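Local coordinates for 2'-deoxycytidine 5'-triphosphate deaminase (Agrobacterium tumefaciens, PDB 2R9Q), which probably catalyses the hydrolytic deamination of dCTP to dUTP with release of ammonia, a step on the route to thymidine nucleotides, at residues D44-S49 against L96-A101; L144-S149 against S161-I166; S205-G210 against L326-I331; L263-A268 against G310-L315. One frame throughout, in Å; residues are numbered along the deposited sequence.

Contact 1: D44-S49 against L96-A101; sequences DLRLGS and LMESLA
R46 and E98 meet through both oxygens of the carboxylate. OE1 of E98 accepts the backbone N of R46 at 2.8 Å in a nearly straight bond (175° at the hydrogen), while OE2 of E98 takes NE of R46 at 3.0 Å in a salt bridge, with a weak, bent bond from NH1 beside it. Both oxygens are approached on their syn sides, and the carboxylate and guanidinium planes lie only 28° apart. A bend at chi2 (68°) folds the glutamate back so that its carboxylate reaches backbone and side chain together; the arginine, bent at chi3, brings its edge round to it. M97 covers one face of that guanidinium, its CE 3.7 Å from CZ of R46; the unbranched, flexible methionine can lay its terminal methyl over the centre of the group. The methionine backbone joins in, M97 N giving a hydrogen bond to R46 O at 2.9 Å just where the chain turns a corner.

Beside this polar layer L96 spreads its two methyls against 44-49: CD1 touches CD1 of L45 at 3.7 Å, and CD2 touches CD2 of L47 at 3.9 Å. L47 and L96 form a single backbone bridge. L45 CD2 also rests on CB of E98, at 3.9 Å. CG of M97 lies 3.9 Å from CA of G48.

Outside the two segments, S29 OG bonds to both R46 NH1 and E98 OE2. The two opposite charges probably offset each other in this buried place, with S29 and the carbonyls of A31 and D32 taking up further polar valences, so that charge as well as backbone bonding fastens 44-49 to 96-101.

Contact 2: L144-S149 against S161-I166; sequences LYLEIS and SRLSQI
L146 lays its two methyls over L163 and S164: CD2 touches CB of L163 at 3.9 Å, and CD1 reaches CB of S164, also at 3.9 Å. Its CG stands anti to the backbone N (chi1 -162°), which carries the branched end of the leucine forward between these two neighbours. Two residues further along the strand, I148 sends CD1 to CD2 of L163 at 3.9 Å, the two side chains crossing at about a right angle. L163 is thus shared, its CB against L146 and one methyl against I148. At the other end L144 and I166 come together more loosely, CD1 to CD1 at 4.3 Å.

Alternation explains 144-149: L144, L146 and I148 all face the partner, while Y145, E147 and S149 turn to the other side of the strand. In 161-166 the pattern is broken at L163, whose psi of -19° is far from extended, so that the consecutive L163 and S164 both point inward. The small serine suits its place, offering CB to the leucine while OG makes a weak hydrogen bond to N111 O. Branched aliphatic residues fit the rest, since the surroundings are buried and apolar: V125 of strand 121-127 adjoins L146 and S164, and L45 and L96 lie against L144.

The strand axes approach to 9.0 Å at 132°, too far for backbone pairing but right for side-chain contact. This is face-to-face packing of two antiparallel sheets, the hydrophobic interior expected of the beta-rich fold of the dUTPase superfamily.

Contact 3: S205-G210 against L326-I331; sequences SIDLKG and LEHGQI
I206 and H328 are at the heart of the polar links. I206 O accepts G329 N at 2.9 Å, and I206 N gives its hydrogen to Q330 O at 2.9 Å. H328 ND1 acts as acceptor for the backbone N of L208, also at 2.9 Å, with the donor almost in the ring plane. The histidine's CG is anti to its backbone N (chi1 180°), swinging the imidazole across to 205-210. D207 OD1 lies at the ring edge and accepts K209 N at 3.1 Å, closing an Asx turn, while its OD2 forms a salt bridge with R312.

Above the ring, K209 CD sits 3.4 Å from the centroid of H328, nearly on the normal, a CH-pi contact suited to a long methylene chain; I206 O occupies the opposite face. Deeper in, I206 CG2 and L208 CD2 both rest on L326 CG, each 4.0 Å away, from the same side, and L263 closes over the pair of I206 and L326.

G329 has a positive phi of 79°, which glycine tolerates easily. It is the third residue of a type II beta turn, E327 to Q330, linking strands 324-327 and 331-339; the Asx-turned loop after strand 202-205 clasps that turn.

Contact 4: L263-A268 against G310-L315; sequences LVSREA and GSRAVL
Strands 261-269 and 311-319 run antiparallel, their short segments inclined at 148°, as neighbours in a five-stranded sheet in the C-terminal family region, which belongs to the dUTPase clan. L263 N bonds to L315 O at 2.8 Å, and S265 N to A313 O at 2.8 Å. L263 and L315 turn their side chains to one face of the sheet and V264 and V314 to the other.

Beyond S265 the chain turns a corner, and the S265 hydroxyl takes over where backbone pairing lapses. S265 OG accepts A313 N at 2.9 Å and donates to E267 O at 2.7 Å, so one small side chain joins both strands and pins the corner. Its chi1 of 77° sets OG between backbone N and carbonyl carbon, within range of both partners; a serine is short enough to do this. Over the apolar side, CD1 of L315 packs 3.7 Å from S265 N.

R312 lies along the opposite face, its CB 3.8 Å from CG2 of V264, so that the aliphatic part of the arginine pads the valine. Its tip bends back over the corner: NH1 makes a weak bond to S265 O, R266 O lies over one face of the guanidinium, and the stronger partner of NH1 is D207 in a salt bridge. S311 OG is hydrogen-bonded to the backbone of the bound peptide.

Glycine suits position 310 on two counts: phi is positive (96°), and a CB would collide with A268 O. CB of A268 rests 3.8 Å from G310 O.

Overall arrangement
The contacts fall into two pairs, one in each family region. Contact 1 closes before contact 2 opens; with centres 8 Å apart, they share two sheets: strands 42-46 and 162-170 are neighbours in one, 91-101 and 143-150 in the other, and D44 bridges the contacts through Q165 and R162. Contacts 3 and 4, centres 11 Å apart, touch at S205, which bonds to E267 and R266; in the chain contact 4 falls between the segments of contact 3, its strand 311-319 being followed by strand 324-327. The pairs sit on opposite sides of the chain's centre, the centres of contacts 1 and 3 about 38 Å apart. This is consistent with two successive dUTPase-like halves, each with its own pair.

Contact 1: D44-S49 against L96-A101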
loop_
_atom_site.group_PDB
_atom_site.type_symbol
_atom_site.label_atom_id
_atom_site.label_comp_id
_atom_site.label_asym_id
_atom_site.label_seq_id
_atom_site.Cartn_x
_atom_site.Cartn_y
_atom_site.Cartn_z
ATOM N N ASP B 44 13.468 31.278 7.750
ATOM C CA ASP B 44 12.530 30.293 8.315
ATOM C C ASP B 44 11.162 30.888 8.630
ATOM O O ASP B 44 11.046 32.022 9.106
ATOM C CB ASP B 44 13.093 29.635 9.571
ATOM C CG ASP B 44 14.180 28.626 9.254
ATOM O OD1 ASP B 44 14.595 28.557 8.067
ATOM O OD2 ASP B 44 14.601 27.905 10.191
ATOM N N LEU B 45 10.148 30.092 8.315
ATOM C CA LEU B 45 8.761 30.411 8.548
ATOM C C LEU B 45 8.239 29.539 9.679
ATOM O O LEU B 45 8.570 28.369 9.768
ATOM C CB LEU B 45 7.929 30.181 7.278
ATOM C CG LEU B 45 8.276 30.974 6.026
ATOM C CD1 LEU B 45 7.594 30.293 4.815
ATOM C CD2 LEU B 45 7.886 32.445 6.188
ATOM N N ARG B 46 7.422 30.127 10.534
ATOM C CA ARG B 46 6.910 29.472 11.706
ATOM C C ARG B 46 5.418 29.261 11.583
ATOM O O ARG B 46 4.704 30.127 11.122
ATOM C CB ARG B 46 7.164 30.320 12.963
ATOM C CG ARG B 46 8.606 30.607 13.308
ATOM C CD ARG B 46 8.716 31.539 14.491
ATOM N NE ARG B 46 8.371 32.934 14.172
ATOM C CZ ARG B 46 8.502 33.948 15.032
ATOM N NH1 ARG B 46 8.154 35.173 14.678
ATOM N NH2 ARG B 46 8.989 33.749 16.243
ATOM N N LEU B 47 4.975 28.107 12.058
ATOM C CA LEU B 47 3.559 27.792 12.214
ATOM C C LEU B 47 2.871 28.671 13.250
ATOM O O LEU B 47 3.432 28.994 14.329
ATOM C CB LEU B 47 3.344 26.316 12.620
ATOM C CG LEU B 47 4.050 25.197 11.841
ATOM C CD1 LEU B 47 3.567 23.826 12.325
ATOM C CD2 LEU B 47 3.892 25.379 10.344
ATOM N N GLY B 48 1.657 29.055 12.886
ATOM C CA GLY B 48 0.712 29.690 13.788
ATOM C C GLY B 48 0.086 28.686 14.766
ATOM O O GLY B 48 0.584 27.578 14.934
ATOM N N SER B 49 -0.995 29.116 15.410
ATOM C CA SER B 49 -1.683 28.359 16.471
ATOM C C SER B 49 -2.777 27.355 16.032
ATOM O O SER B 49 -3.251 26.593 16.850
ATOM C CB SER B 49 -2.318 29.355 17.444
ATOM O OG SER B 49 -1.354 30.263 17.953
ATOM N N LEU B 96 0.708 30.683 8.709
ATOM C CA LEU B 96 2.023 30.924 9.197
ATOM C C LEU B 96 1.992 32.224 9.991
ATOM O O LEU B 96 1.156 33.085 9.745
ATOM C CB LEU B 96 3.013 30.946 8.024
ATOM C CG LEU B 96 3.257 29.649 7.224
ATOM C CD1 LEU B 96 4.086 29.950 5.954
ATOM C CD2 LEU B 96 3.904 28.552 8.056
ATOM N N MET B 97 2.875 32.340 10.981
ATOM C CA MET B 97 3.035 33.588 11.748
ATOM C C MET B 97 3.523 34.799 10.862
ATOM O O MET B 97 3.127 35.942 11.056
ATOM C CB MET B 97 3.976 33.339 12.924
ATOM C CG MET B 97 3.445 32.406 14.014
ATOM S SD MET B 97 4.634 32.052 15.356
ATOM C CE MET B 97 4.935 33.687 15.990
ATOM N N GLU B 98 4.352 34.527 9.866
ATOM C CA GLU B 98 4.888 35.581 9.007
ATOM C C GLU B 98 3.926 36.006 7.913
ATOM O O GLU B 98 3.232 35.181 7.330
ATOM C CB GLU B 98 6.212 35.158 8.389
ATOM C CG GLU B 98 7.350 35.071 9.397
ATOM C CD GLU B 98 7.173 33.936 10.394
ATOM O OE1 GLU B 98 6.801 32.805 9.969
ATOM O OE2 GLU B 98 7.396 34.183 11.593
ATOM N N SER B 99 3.866 37.308 7.667
ATOM C CA SER B 99 3.092 37.860 6.550
ATOM C C SER B 99 3.901 38.939 5.839
ATOM O O SER B 99 4.936 39.399 6.346
ATOM C CB SER B 99 1.649 38.311 6.950
ATOM O OG SER B 99 1.560 39.486 7.737
ATOM N N LEU B 100 3.445 39.285 4.638
ATOM C CA LEU B 100 4.226 40.122 3.743
ATOM C C LEU B 100 3.495 41.390 3.269
ATOM O O LEU B 100 2.276 41.421 3.159
ATOM C CB LEU B 100 4.712 39.299 2.541
ATOM C CG LEU B 100 5.635 38.101 2.809
ATOM C CD1 LEU B 100 5.792 37.301 1.524
ATOM C CD2 LEU B 100 7.018 38.521 3.395
ATOM N N ALA B 101 4.292 42.438 3.062
ATOM C CA ALA B 101 3.950 43.608 2.254
ATOM C C ALA B 101 5.230 43.964 1.454
ATOM O O ALA B 101 6.017 44.827 1.827
ATOM C CB ALA B 101 3.493 44.743 3.133
#

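Contact 2: L144-S149 against S161-I166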
loop_
_atom_site.group_PDB
_atom_site.type_symbol
_atom_site.label_atom_id
_atom_site.label_comp_id
_atom_site.label_asym_id
_atom_site.label_seq_id
_atom_site.Cartn_x
_atom_site.Cartn_y
_atom_site.Cartn_z
ATOM N N LEU B 144 0.625 34.121 4.605
ATOM C CA LEU B 144 1.247 32.910 4.084
ATOM C C LEU B 144 0.674 31.679 4.802
ATOM O O LEU B 144 0.304 31.731 5.984
ATOM C CB LEU B 144 2.777 32.967 4.229
ATOM C CG LEU B 144 3.598 34.046 3.509
ATOM C CD1 LEU B 144 5.056 34.090 4.059
ATOM C CD2 LEU B 144 3.600 33.896 1.979
ATOM N N TYR B 145 0.597 30.581 4.050
ATOM C CA TYR B 145 0.070 29.318 4.537
ATOM C C TYR B 145 1.033 28.215 4.176
ATOM O O TYR B 145 1.684 28.282 3.120
ATOM C CB TYR B 145 -1.310 29.054 3.944
ATOM C CG TYR B 145 -2.329 30.097 4.320
ATOM C CD1 TYR B 145 -3.201 29.901 5.391
ATOM C CD2 TYR B 145 -2.415 31.300 3.623
ATOM C CE1 TYR B 145 -4.124 30.865 5.751
ATOM C CE2 TYR B 145 -3.325 32.269 3.993
ATOM C CZ TYR B 145 -4.177 32.045 5.058
ATOM O OH TYR B 145 -5.106 32.994 5.418
ATOM N N LEU B 146 1.183 27.246 5.083
ATOM C CA LEU B 146 1.915 25.999 4.776
ATOM C C LEU B 146 0.970 24.794 4.721
ATOM O O LEU B 146 0.269 24.479 5.665
ATOM C CB LEU B 146 3.089 25.739 5.723
ATOM C CG LEU B 146 4.179 24.749 5.287
ATOM C CD1 LEU B 146 4.911 25.231 4.058
ATOM C CD2 LEU B 146 5.176 24.417 6.402
ATOM N N GLU B 147 0.930 24.165 3.562
ATOM C CA GLU B 147 0.363 22.842 3.414
ATOM C C GLU B 147 1.369 21.775 3.870
ATOM O O GLU B 147 2.521 21.788 3.444
ATOM C CB GLU B 147 0.006 22.634 1.978
ATOM C CG GLU B 147 -0.925 21.510 1.689
ATOM C CD GLU B 147 -1.460 21.606 0.240
ATOM O OE1 GLU B 147 -0.777 21.085 -0.685
ATOM O OE2 GLU B 147 -2.554 22.220 0.041
ATOM N N ILE B 148 0.928 20.877 4.751
ATOM C CA ILE B 148 1.776 19.841 5.314
ATOM C C ILE B 148 1.122 18.495 5.157
ATOM O O ILE B 148 0.014 18.259 5.633
ATOM C CB ILE B 148 2.124 20.032 6.851
ATOM C CG1 ILE B 148 2.635 21.421 7.192
ATOM C CG2 ILE B 148 3.165 18.975 7.332
ATOM C CD1 ILE B 148 2.648 21.757 8.692
ATOM N N SER B 149 1.852 17.598 4.518
ATOM C CA SER B 149 1.519 16.178 4.506
ATOM C C SER B 149 2.731 15.296 4.810
ATOM O O SER B 149 3.625 15.145 3.970
ATOM C CB SER B 149 0.908 15.764 3.168
ATOM O OG SER B 149 0.319 14.504 3.322
ATOM N N SER B 161 6.909 26.007 15.081
ATOM C CA SER B 161 7.647 25.005 14.328
ATOM C C SER B 161 8.079 25.580 12.990
ATOM O O SER B 161 7.368 26.367 12.386
ATOM C CB SER B 161 6.849 23.700 14.170
ATOM O OG SER B 161 6.648 23.047 15.409
ATOM N N ARG B 162 9.281 25.220 12.567
ATOM C CA ARG B 162 9.872 25.765 11.357
ATOM C C ARG B 162 10.112 24.629 10.399
ATOM O O ARG B 162 10.952 23.815 10.643
ATOM C CB ARG B 162 11.158 26.490 11.704
ATOM C CG ARG B 162 10.897 27.810 12.381
ATOM C CD ARG B 162 11.912 28.189 13.409
ATOM N NE ARG B 162 13.231 28.243 12.810
ATOM C CZ ARG B 162 14.326 28.754 13.364
ATOM N NH1 ARG B 162 14.303 29.304 14.558
ATOM N NH2 ARG B 162 15.468 28.728 12.692
ATOM N N LEU B 163 9.325 24.549 9.332
ATOM C CA LEU B 163 9.454 23.445 8.369
ATOM C C LEU B 163 9.958 23.933 7.016
ATOM O O LEU B 163 10.569 23.194 6.253
ATOM C CB LEU B 163 8.153 22.677 8.254
ATOM C CG LEU B 163 7.570 21.850 9.420
ATOM C CD1 LEU B 163 6.973 22.731 10.509
ATOM C CD2 LEU B 163 6.461 20.953 8.905
ATOM N N SER B 164 9.818 25.226 6.800
ATOM C CA SER B 164 9.986 25.825 5.508
ATOM C C SER B 164 10.778 27.102 5.598
ATOM O O SER B 164 10.909 27.673 6.658
ATOM C CB SER B 164 8.599 26.111 4.962
ATOM O OG SER B 164 8.664 26.460 3.617
ATOM N N GLN B 165 11.311 27.540 4.468
ATOM C CA GLN B 165 11.974 28.840 4.363
ATOM C C GLN B 165 11.694 29.600 3.056
ATOM O O GLN B 165 11.421 29.015 2.017
ATOM C CB GLN B 165 13.464 28.737 4.632
ATOM C CG GLN B 165 14.165 27.672 3.936
ATOM C CD GLN B 165 15.555 27.454 4.458
ATOM O OE1 GLN B 165 16.429 27.014 3.716
ATOM N NE2 GLN B 165 15.790 27.780 5.727
ATOM N N ILE B 166 11.741 30.925 3.170
ATOM C CA ILE B 166 11.455 31.850 2.090
ATOM C C ILE B 166 12.725 32.674 1.744
ATOM O O ILE B 166 13.372 33.247 2.621
ATOM C CB ILE B 166 10.220 32.727 2.455
ATOM C CG1 ILE B 166 9.753 33.589 1.281
ATOM C CG2 ILE B 166 10.468 33.615 3.653
ATOM C CD1 ILE B 166 8.533 34.388 1.621
#

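Contact 3: S205-G210 against L326-I331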
loop_
_atom_site.group_PDB
_atom_site.type_symbol
_atom_site.label_atom_id
_atom_site.label_comp_id
_atom_site.label_asym_id
_atom_site.label_seq_id
_atom_site.Cartn_x
_atom_site.Cartn_y
_atom_site.Cartn_z
ATOM N N SER B 205 26.113 14.012 -8.830
ATOM C CA SER B 205 25.964 12.598 -9.080
ATOM C C SER B 205 25.984 11.824 -7.759
ATOM O O SER B 205 26.439 12.324 -6.746
ATOM C CB SER B 205 27.049 12.103 -10.047
ATOM O OG SER B 205 28.328 12.319 -9.512
ATOM N N ILE B 206 25.468 10.597 -7.804
ATOM C CA ILE B 206 25.238 9.817 -6.597
ATOM C C ILE B 206 26.429 8.934 -6.232
ATOM O O ILE B 206 26.989 8.270 -7.080
ATOM C CB ILE B 206 23.894 8.991 -6.689
ATOM C CG1 ILE B 206 23.336 8.734 -5.288
ATOM C CG2 ILE B 206 24.064 7.724 -7.491
ATOM C CD1 ILE B 206 22.590 9.947 -4.726
ATOM N N ASP B 207 26.800 8.942 -4.957
ATOM C CA ASP B 207 27.847 8.086 -4.446
ATOM C C ASP B 207 27.255 6.853 -3.795
ATOM O O ASP B 207 26.693 6.927 -2.701
ATOM C CB ASP B 207 28.680 8.824 -3.421
ATOM C CG ASP B 207 30.015 8.155 -3.164
ATOM O OD1 ASP B 207 30.116 6.894 -3.175
ATOM O OD2 ASP B 207 30.983 8.917 -2.963
ATOM N N LEU B 208 27.424 5.719 -4.457
ATOM C CA LEU B 208 26.926 4.434 -3.995
ATOM C C LEU B 208 28.074 3.441 -3.643
ATOM O O LEU B 208 27.846 2.258 -3.444
ATOM C CB LEU B 208 25.991 3.865 -5.080
ATOM C CG LEU B 208 24.478 3.969 -4.923
ATOM C CD1 LEU B 208 24.061 5.027 -3.927
ATOM C CD2 LEU B 208 23.806 4.179 -6.291
ATOM N N LYS B 209 29.299 3.950 -3.547
ATOM C CA LYS B 209 30.478 3.107 -3.268
ATOM C C LYS B 209 30.607 2.781 -1.779
ATOM O O LYS B 209 31.010 1.670 -1.418
ATOM C CB LYS B 209 31.769 3.724 -3.820
ATOM C CG LYS B 209 32.479 2.867 -4.872
ATOM C CD LYS B 209 31.908 3.032 -6.276
ATOM C CE LYS B 209 32.704 2.266 -7.321
ATOM N NZ LYS B 209 32.625 0.771 -7.146
ATOM N N GLY B 210 30.240 3.725 -0.922
ATOM C CA GLY B 210 30.155 3.450 0.503
ATOM C C GLY B 210 31.089 4.323 1.306
ATOM O O GLY B 210 32.065 4.819 0.787
ATOM N N LEU B 326 19.378 2.363 -9.269
ATOM C CA LEU B 326 20.182 3.555 -9.287
ATOM C C LEU B 326 21.635 3.134 -9.170
ATOM O O LEU B 326 21.994 2.341 -8.319
ATOM C CB LEU B 326 19.790 4.512 -8.153
ATOM C CG LEU B 326 20.547 5.845 -8.006
ATOM C CD1 LEU B 326 20.313 6.839 -9.144
ATOM C CD2 LEU B 326 20.194 6.463 -6.639
ATOM N N GLU B 327 22.460 3.687 -10.038
ATOM C CA GLU B 327 23.861 3.278 -10.137
ATOM C C GLU B 327 24.758 4.453 -9.770
ATOM O O GLU B 327 24.417 5.616 -10.055
ATOM C CB GLU B 327 24.178 2.749 -11.561
ATOM C CG GLU B 327 23.430 1.474 -11.926
ATOM C CD GLU B 327 23.578 1.095 -13.391
ATOM O OE1 GLU B 327 24.721 0.710 -13.771
ATOM O OE2 GLU B 327 22.558 1.183 -14.161
ATOM N N HIS B 328 25.871 4.122 -9.108
ATOM C CA HIS B 328 26.941 5.061 -8.749
ATOM C C HIS B 328 27.384 5.938 -9.940
ATOM O O HIS B 328 27.483 5.461 -11.073
ATOM C CB HIS B 328 28.136 4.267 -8.214
ATOM C CG HIS B 328 29.312 5.116 -7.816
ATOM N ND1 HIS B 328 29.459 5.643 -6.550
ATOM C CD2 HIS B 328 30.391 5.528 -8.519
ATOM C CE1 HIS B 328 30.582 6.338 -6.487
ATOM N NE2 HIS B 328 31.163 6.286 -7.673
ATOM N N GLY B 329 27.637 7.217 -9.681
ATOM C CA GLY B 329 27.951 8.173 -10.742
ATOM C C GLY B 329 26.756 8.684 -11.521
ATOM O O GLY B 329 26.885 9.610 -12.284
ATOM N N GLN B 330 25.583 8.101 -11.325
ATOM C CA GLN B 330 24.372 8.606 -11.970
ATOM C C GLN B 330 24.110 10.050 -11.540
ATOM O O GLN B 330 24.077 10.350 -10.334
ATOM C CB GLN B 330 23.199 7.728 -11.598
ATOM C CG GLN B 330 21.815 8.252 -11.957
ATOM C CD GLN B 330 21.555 8.273 -13.431
ATOM O OE1 GLN B 330 21.683 7.266 -14.099
ATOM N NE2 GLN B 330 21.148 9.422 -13.941
ATOM N N ILE B 331 23.903 10.926 -12.532
ATOM C CA ILE B 331 23.459 12.303 -12.273
ATOM C C ILE B 331 22.015 12.402 -11.759
ATOM O O ILE B 331 21.096 11.832 -12.344
ATOM C CB ILE B 331 23.623 13.221 -13.505
ATOM C CG1 ILE B 331 25.115 13.340 -13.866
ATOM C CG2 ILE B 331 23.006 14.608 -13.230
ATOM C CD1 ILE B 331 25.378 13.901 -15.258
#

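Contact 4: L263-A268 against G310-L315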
loop_
_atom_site.group_PDB
_atom_site.type_symbol
_atom_site.label_atom_id
_atom_site.label_comp_id
_atom_site.label_asym_id
_atom_site.label_seq_id
_atom_site.Cartn_x
_atom_site.Cartn_y
_atom_site.Cartn_z
ATOM N N LEU B 263 20.559 9.803 0.753
ATOM C CA LEU B 263 21.756 9.444 0.045
ATOM C C LEU B 263 22.674 10.648 -0.116
ATOM O O LEU B 263 22.305 11.788 0.198
ATOM C CB LEU B 263 21.389 8.829 -1.316
ATOM C CG LEU B 263 20.575 7.532 -1.314
ATOM C CD1 LEU B 263 20.111 7.243 -2.723
ATOM C CD2 LEU B 263 21.381 6.369 -0.721
ATOM N N VAL B 264 23.889 10.379 -0.595
ATOM C CA VAL B 264 24.928 11.402 -0.694
ATOM C C VAL B 264 25.542 11.556 -2.111
ATOM O O VAL B 264 25.765 10.594 -2.832
ATOM C CB VAL B 264 26.006 11.275 0.493
ATOM C CG1 VAL B 264 26.125 9.870 0.990
ATOM C CG2 VAL B 264 27.350 11.839 0.101
ATOM N N SER B 265 25.761 12.809 -2.486
ATOM C CA SER B 265 26.474 13.175 -3.702
ATOM C C SER B 265 27.957 12.761 -3.701
ATOM O O SER B 265 28.613 12.782 -2.668
ATOM C CB SER B 265 26.352 14.689 -3.949
ATOM O OG SER B 265 27.203 15.462 -3.127
ATOM N N ARG B 266 28.481 12.402 -4.868
ATOM C CA ARG B 266 29.929 12.191 -5.011
ATOM C C ARG B 266 30.670 13.521 -4.891
ATOM O O ARG B 266 31.704 13.597 -4.231
ATOM C CB ARG B 266 30.277 11.552 -6.351
ATOM C CG ARG B 266 29.768 10.147 -6.527
ATOM C CD ARG B 266 30.446 9.462 -7.696
ATOM N NE ARG B 266 30.366 10.315 -8.857
ATOM C CZ ARG B 266 31.312 10.461 -9.776
ATOM N NH1 ARG B 266 32.474 9.804 -9.713
ATOM N NH2 ARG B 266 31.088 11.295 -10.770
ATOM N N GLU B 267 30.122 14.568 -5.505
ATOM C CA GLU B 267 30.743 15.887 -5.479
ATOM C C GLU B 267 30.686 16.578 -4.113
ATOM O O GLU B 267 29.639 16.643 -3.468
ATOM C CB GLU B 267 30.149 16.797 -6.543
ATOM C CG GLU B 267 30.269 16.252 -7.935
ATOM C CD GLU B 267 29.190 15.257 -8.292
ATOM O OE1 GLU B 267 28.250 15.093 -7.475
ATOM O OE2 GLU B 267 29.280 14.644 -9.395
ATOM N N ALA B 268 31.858 17.049 -3.679
ATOM C CA ALA B 268 32.009 17.960 -2.555
ATOM C C ALA B 268 31.852 19.366 -3.149
ATOM O O ALA B 268 32.657 19.784 -3.973
ATOM C CB ALA B 268 33.374 17.783 -1.899
ATOM N N GLY B 310 34.743 22.274 0.326
ATOM C CA GLY B 310 33.490 21.725 -0.176
ATOM C C GLY B 310 32.876 20.652 0.690
ATOM O O GLY B 310 33.576 19.862 1.316
ATOM N N SER B 311 31.553 20.637 0.732
ATOM C CA SER B 311 30.813 19.589 1.448
ATOM C C SER B 311 29.984 18.780 0.465
ATOM O O SER B 311 29.542 19.272 -0.554
ATOM C CB SER B 311 29.925 20.216 2.532
ATOM O OG SER B 311 29.085 19.257 3.147
ATOM N N ARG B 312 29.778 17.520 0.775
ATOM C CA ARG B 312 28.838 16.733 0.001
ATOM C C ARG B 312 27.409 17.197 0.265
ATOM O O ARG B 312 27.096 17.695 1.344
ATOM C CB ARG B 312 28.989 15.243 0.285
ATOM C CG ARG B 312 30.222 14.653 -0.346
ATOM C CD ARG B 312 30.826 13.616 0.537
ATOM N NE ARG B 312 32.053 13.088 -0.058
ATOM C CZ ARG B 312 32.106 12.169 -1.008
ATOM N NH1 ARG B 312 31.008 11.640 -1.528
ATOM N NH2 ARG B 312 33.273 11.775 -1.436
ATOM N N ALA B 313 26.581 17.107 -0.772
ATOM C CA ALA B 313 25.160 17.299 -0.615
ATOM C C ALA B 313 24.462 15.964 -0.272
ATOM O O ALA B 313 24.702 14.921 -0.906
ATOM C CB ALA B 313 24.568 17.942 -1.833
ATOM N N VAL B 314 23.628 16.017 0.769
ATOM C CA VAL B 314 22.786 14.905 1.184
ATOM C C VAL B 314 21.490 15.040 0.410
ATOM O O VAL B 314 20.927 16.097 0.381
ATOM C CB VAL B 314 22.491 14.948 2.667
ATOM C CG1 VAL B 314 21.642 13.756 3.078
ATOM C CG2 VAL B 314 23.775 15.048 3.444
ATOM N N LEU B 315 21.059 13.961 -0.238
ATOM C CA LEU B 315 19.953 13.981 -1.201
ATOM C C LEU B 315 18.847 13.020 -0.770
ATOM O O LEU B 315 19.120 11.904 -0.351
ATOM C CB LEU B 315 20.461 13.544 -2.595
ATOM C CG LEU B 315 21.653 14.311 -3.198
ATOM C CD1 LEU B 315 22.494 13.405 -4.130
ATOM C CD2 LEU B 315 21.237 15.606 -3.909
#